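Local coordinates for trehalose-6-phosphate phosphatase-related protein (Thermoplasma acidophilum, PDB 1U02) that removes the phosphate from trehalose 6-phosphate in a magnesium-dependent reaction, releasing free trehalose, at residues T11-I16 and A26-L31; V143-G148 and I152-P157. One frame throughout, in Å; residues are numbered along the deposited sequence.

Contact 1: residues T11-I16 and A26-L31; sequences TLVPII and AGLLSL. With NA (sodium ion), chain C.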
# COMPACT_ATOMS: atom_id res chain seq x y z
N THR A 11 4.80 -3.97 6.65
CA THR A 11 3.96 -4.06 7.83
C THR A 11 3.58 -5.51 8.14
O THR A 11 3.80 -5.98 9.26
CB THR A 11 2.70 -3.19 7.66
OG1 THR A 11 3.10 -1.81 7.51
CG2 THR A 11 1.79 -3.31 8.88
N LEU A 12 3.02 -6.20 7.16
CA LEU A 12 2.65 -7.60 7.33
C LEU A 12 3.69 -8.51 6.68
O LEU A 12 3.84 -9.68 7.05
CB LEU A 12 1.27 -7.87 6.72
CG LEU A 12 0.11 -7.07 7.31
CD1 LEU A 12 -1.20 -7.47 6.65
CD2 LEU A 12 0.04 -7.31 8.82
N VAL A 13 4.40 -7.97 5.69
CA VAL A 13 5.45 -8.71 5.00
C VAL A 13 6.64 -7.77 4.95
O VAL A 13 6.49 -6.55 5.05
CB VAL A 13 5.04 -9.10 3.55
CG1 VAL A 13 3.86 -10.06 3.59
CG2 VAL A 13 4.68 -7.85 2.75
N PRO A 14 7.86 -8.31 4.80
CA PRO A 14 9.04 -7.44 4.74
C PRO A 14 9.19 -6.75 3.39
O PRO A 14 8.61 -7.19 2.39
CB PRO A 14 10.18 -8.41 5.01
CG PRO A 14 9.72 -9.66 4.32
CD PRO A 14 8.24 -9.73 4.72
N ILE A 15 9.95 -5.67 3.38
CA ILE A 15 10.23 -4.95 2.15
C ILE A 15 11.35 -5.75 1.53
O ILE A 15 12.33 -6.07 2.20
CB ILE A 15 10.74 -3.53 2.45
CG1 ILE A 15 9.66 -2.72 3.17
CG2 ILE A 15 11.13 -2.83 1.15
CD1 ILE A 15 8.42 -2.51 2.32
N ILE A 16 11.21 -6.11 0.25
CA ILE A 16 12.25 -6.88 -0.42
C ILE A 16 12.64 -6.24 -1.75
O ILE A 16 11.93 -5.35 -2.25
CB ILE A 16 11.80 -8.34 -0.67
CG1 ILE A 16 10.48 -8.36 -1.43
CG2 ILE A 16 11.66 -9.08 0.67
CD1 ILE A 16 10.00 -9.76 -1.76
N ALA A 26 2.08 -19.11 4.58
CA ALA A 26 1.05 -19.78 5.36
C ALA A 26 0.80 -19.13 6.72
O ALA A 26 -0.34 -19.05 7.18
CB ALA A 26 1.42 -21.26 5.55
N GLY A 27 1.87 -18.67 7.36
CA GLY A 27 1.73 -18.04 8.67
C GLY A 27 0.84 -16.81 8.63
O GLY A 27 -0.04 -16.63 9.48
N LEU A 28 1.08 -15.95 7.64
CA LEU A 28 0.29 -14.74 7.51
C LEU A 28 -1.14 -15.08 7.10
O LEU A 28 -2.10 -14.45 7.57
CB LEU A 28 0.93 -13.79 6.48
CG LEU A 28 0.20 -12.46 6.24
CD1 LEU A 28 -0.00 -11.74 7.57
CD2 LEU A 28 0.99 -11.59 5.27
N LEU A 29 -1.30 -16.07 6.23
CA LEU A 29 -2.63 -16.47 5.78
C LEU A 29 -3.47 -16.92 6.98
O LEU A 29 -4.64 -16.56 7.08
CB LEU A 29 -2.52 -17.61 4.75
CG LEU A 29 -1.95 -17.19 3.39
CD1 LEU A 29 -1.66 -18.41 2.51
CD2 LEU A 29 -2.94 -16.26 2.70
N SER A 30 -2.87 -17.68 7.89
CA SER A 30 -3.58 -18.16 9.07
C SER A 30 -3.96 -17.00 10.00
O SER A 30 -5.10 -16.90 10.45
CB SER A 30 -2.71 -19.17 9.82
OG SER A 30 -3.25 -19.51 11.09
N LEU A 31 -3.00 -16.11 10.25
CA LEU A 31 -3.21 -14.96 11.12
C LEU A 31 -4.34 -14.05 10.66
O LEU A 31 -5.22 -13.68 11.44
CB LEU A 31 -1.94 -14.12 11.22
CG LEU A 31 -0.86 -14.55 12.21
CD1 LEU A 31 0.38 -13.71 11.99
CD2 LEU A 31 -1.38 -14.39 13.64
NA NA C . 7.15 -6.30 0.06
O HOH W 1 9.01 -4.97 -1.04
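Leu28 pushes its branched end from helix 26-38 against the loop that follows strand 3-7, overlapping Leu12 and Val13. Its CD2 does most of the touching. Leu28 CD2 lies 3.7 Å from Val13 CG1, and the two side chains cross at about a right angle. Leu12 CB is 4.0 Å from Leu28 CD2 and 4.2 Å from Leu28 CD1. Leu12 therefore offers the root of its side chain, not its methyl groups. Leu28 has CG anti to its backbone N (chi1 -180°), which sets both methyls against Leu12 CB and leaves CD2 at Val13. All three residues are buried. Arg216 of helix 212-229 closes over this spot: it touches Leu28, and its NE donates a hydrogen bond to Leu12 O.

Pro14 O binds a sodium ion at 2.9 Å, and Asp9 and Ser22 also bind it. Water 1 is a further ligand of the sodium. Ile16 N donates a hydrogen bond of 2.8 Å to the oxygen of water 1. Val13 also touches Tyr8, a probable substrate-binding residue. The side chains of loop and helix meet through carbon atoms alone, with Leu28 CD2 also resting near Leu12 O, so the small contact depends on shape and burial.

Contact 2: residues V143-G148 and I152-P157; sequences VETYYG and IELRVP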
# COMPACT_ATOMS: atom_id res chain seq x y z
N VAL A 143 -0.78 13.42 -14.22
CA VAL A 143 -0.83 12.51 -13.09
C VAL A 143 0.14 13.00 -12.03
O VAL A 143 0.87 13.96 -12.23
CB VAL A 143 -0.50 11.05 -13.49
CG1 VAL A 143 -1.66 10.47 -14.29
CG2 VAL A 143 0.78 11.01 -14.32
N GLU A 144 0.12 12.32 -10.89
CA GLU A 144 0.94 12.69 -9.74
C GLU A 144 2.15 11.78 -9.56
O GLU A 144 2.09 10.58 -9.85
CB GLU A 144 0.03 12.66 -8.51
CG GLU A 144 0.69 12.82 -7.16
CD GLU A 144 -0.34 12.79 -6.05
OE1 GLU A 144 -1.23 13.68 -6.04
OE2 GLU A 144 -0.28 11.87 -5.19
N THR A 145 3.25 12.36 -9.08
CA THR A 145 4.48 11.60 -8.87
C THR A 145 4.78 11.40 -7.38
O THR A 145 4.74 12.34 -6.60
CB THR A 145 5.69 12.31 -9.53
OG1 THR A 145 5.41 12.57 -10.91
CG2 THR A 145 6.93 11.44 -9.44
N TYR A 146 5.09 10.16 -7.00
CA TYR A 146 5.43 9.82 -5.62
C TYR A 146 6.87 9.32 -5.60
O TYR A 146 7.26 8.51 -6.44
CB TYR A 146 4.51 8.72 -5.09
CG TYR A 146 4.94 8.19 -3.74
CD1 TYR A 146 4.71 8.91 -2.57
CD2 TYR A 146 5.63 6.98 -3.64
CE1 TYR A 146 5.14 8.45 -1.33
CE2 TYR A 146 6.07 6.51 -2.41
CZ TYR A 146 5.82 7.25 -1.26
OH TYR A 146 6.26 6.79 -0.04
N TYR A 147 7.65 9.79 -4.63
CA TYR A 147 9.05 9.38 -4.50
C TYR A 147 9.24 8.57 -3.22
O TYR A 147 9.02 9.08 -2.13
CB TYR A 147 9.95 10.62 -4.46
CG TYR A 147 9.73 11.59 -5.61
CD1 TYR A 147 10.37 11.42 -6.83
CD2 TYR A 147 8.86 12.67 -5.46
CE1 TYR A 147 10.16 12.31 -7.89
CE2 TYR A 147 8.64 13.57 -6.51
CZ TYR A 147 9.29 13.38 -7.72
OH TYR A 147 9.05 14.25 -8.77
N GLY A 148 9.63 7.31 -3.37
CA GLY A 148 9.84 6.46 -2.21
C GLY A 148 11.28 5.96 -2.18
O GLY A 148 12.16 6.54 -2.81
N ILE A 152 9.80 5.34 -7.66
CA ILE A 152 9.17 6.54 -8.19
C ILE A 152 7.89 6.00 -8.83
O ILE A 152 7.94 5.16 -9.73
CB ILE A 152 10.02 7.26 -9.26
CG1 ILE A 152 11.35 7.72 -8.65
CG2 ILE A 152 9.25 8.47 -9.79
CD1 ILE A 152 12.24 8.47 -9.62
N GLU A 153 6.74 6.47 -8.37
CA GLU A 153 5.48 5.98 -8.90
C GLU A 153 4.57 7.08 -9.41
O GLU A 153 4.45 8.14 -8.80
CB GLU A 153 4.73 5.18 -7.82
CG GLU A 153 3.45 4.51 -8.31
CD GLU A 153 2.72 3.71 -7.24
OE1 GLU A 153 2.13 4.32 -6.32
OE2 GLU A 153 2.74 2.47 -7.31
N LEU A 154 3.96 6.82 -10.56
CA LEU A 154 3.00 7.74 -11.16
C LEU A 154 1.66 7.21 -10.71
O LEU A 154 1.37 6.02 -10.85
CB LEU A 154 3.08 7.71 -12.68
CG LEU A 154 4.39 8.27 -13.24
CD1 LEU A 154 4.35 8.25 -14.77
CD2 LEU A 154 4.58 9.70 -12.73
N ARG A 155 0.83 8.09 -10.15
CA ARG A 155 -0.46 7.65 -9.65
C ARG A 155 -1.55 8.70 -9.84
O ARG A 155 -1.30 9.78 -10.39
CB ARG A 155 -0.31 7.29 -8.17
CG ARG A 155 0.17 8.45 -7.31
CD ARG A 155 0.55 8.04 -5.89
NE ARG A 155 0.63 9.21 -5.02
CZ ARG A 155 1.00 9.18 -3.74
NH1 ARG A 155 1.33 8.04 -3.16
NH2 ARG A 155 1.01 10.31 -3.03
N VAL A 156 -2.76 8.37 -9.38
CA VAL A 156 -3.89 9.29 -9.49
C VAL A 156 -3.67 10.48 -8.55
O VAL A 156 -3.37 10.31 -7.38
CB VAL A 156 -5.22 8.58 -9.11
CG1 VAL A 156 -6.36 9.59 -9.05
CG2 VAL A 156 -5.53 7.49 -10.13
N PRO A 157 -3.81 11.71 -9.07
CA PRO A 157 -3.61 12.89 -8.22
C PRO A 157 -4.52 12.89 -6.97
O PRO A 157 -5.68 12.51 -7.04
CB PRO A 157 -3.93 14.05 -9.16
CG PRO A 157 -3.52 13.52 -10.51
CD PRO A 157 -4.07 12.11 -10.47
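Glu144 OE2 is gripped side-on by two nitrogens of Arg155, NE at 2.8 Å and NH2 at 3.0 Å. Both bonds of this salt bridge lie close to the guanidinium plane. NE comes from the anti side of the carboxylate, and the two planes are turned 60° apart. The other oxygen, Glu144 OE1, bonds to Gly158 N, so both ends of the carboxylate are held. Arg155 is extended from CG to NE. Tyr146 CB and CD1 lie over one face of its guanidinium, with Arg155 NH1 3.5 Å from Tyr146 CD1. Ring and guanidinium planes are only 21° apart. An alanine in place of Arg155 would probably leave Glu144 OE2 without its charged mate and take away the flat group that packs against Tyr146 CB and CD1.

Beneath these side chains runs an antiparallel beta hairpin. Glu144 pairs with Arg155 and Tyr146 with Glu153, both as hydrogen-bonded pairs; Tyr146 N reaches Glu153 O at 2.8 Å. On the other face Thr145 lies beside Ile152 and Leu154. That face packs on helix 127-141 through Ile134 and Ala138, and Leu154 also meets Ile92 of helix 86-96. Strand 144-147 is an outer strand of the four-stranded antiparallel sheet, and strand 151-155 joins it to strand 114-118.

Contacts 1 and 2 lie on opposite sides of the chain's centre. Their centres are about 26 Å apart and their nearest atoms about 9 Å apart, so they do not touch. Contact 1 belongs to the part built on the eight-stranded mixed sheet, the HAD-type core. Contact 2 belongs to the smaller antiparallel sheet, consistent with a cap. The magnesium ion, bound by Asp7, Asp9 and Asp179, relates the two. It is about 8 Å from the side chain of Val13 in contact 1 and about 8 Å from that of Tyr146 in contact 2. The two contacts thus approach the catalytic metal from different parts of the fold.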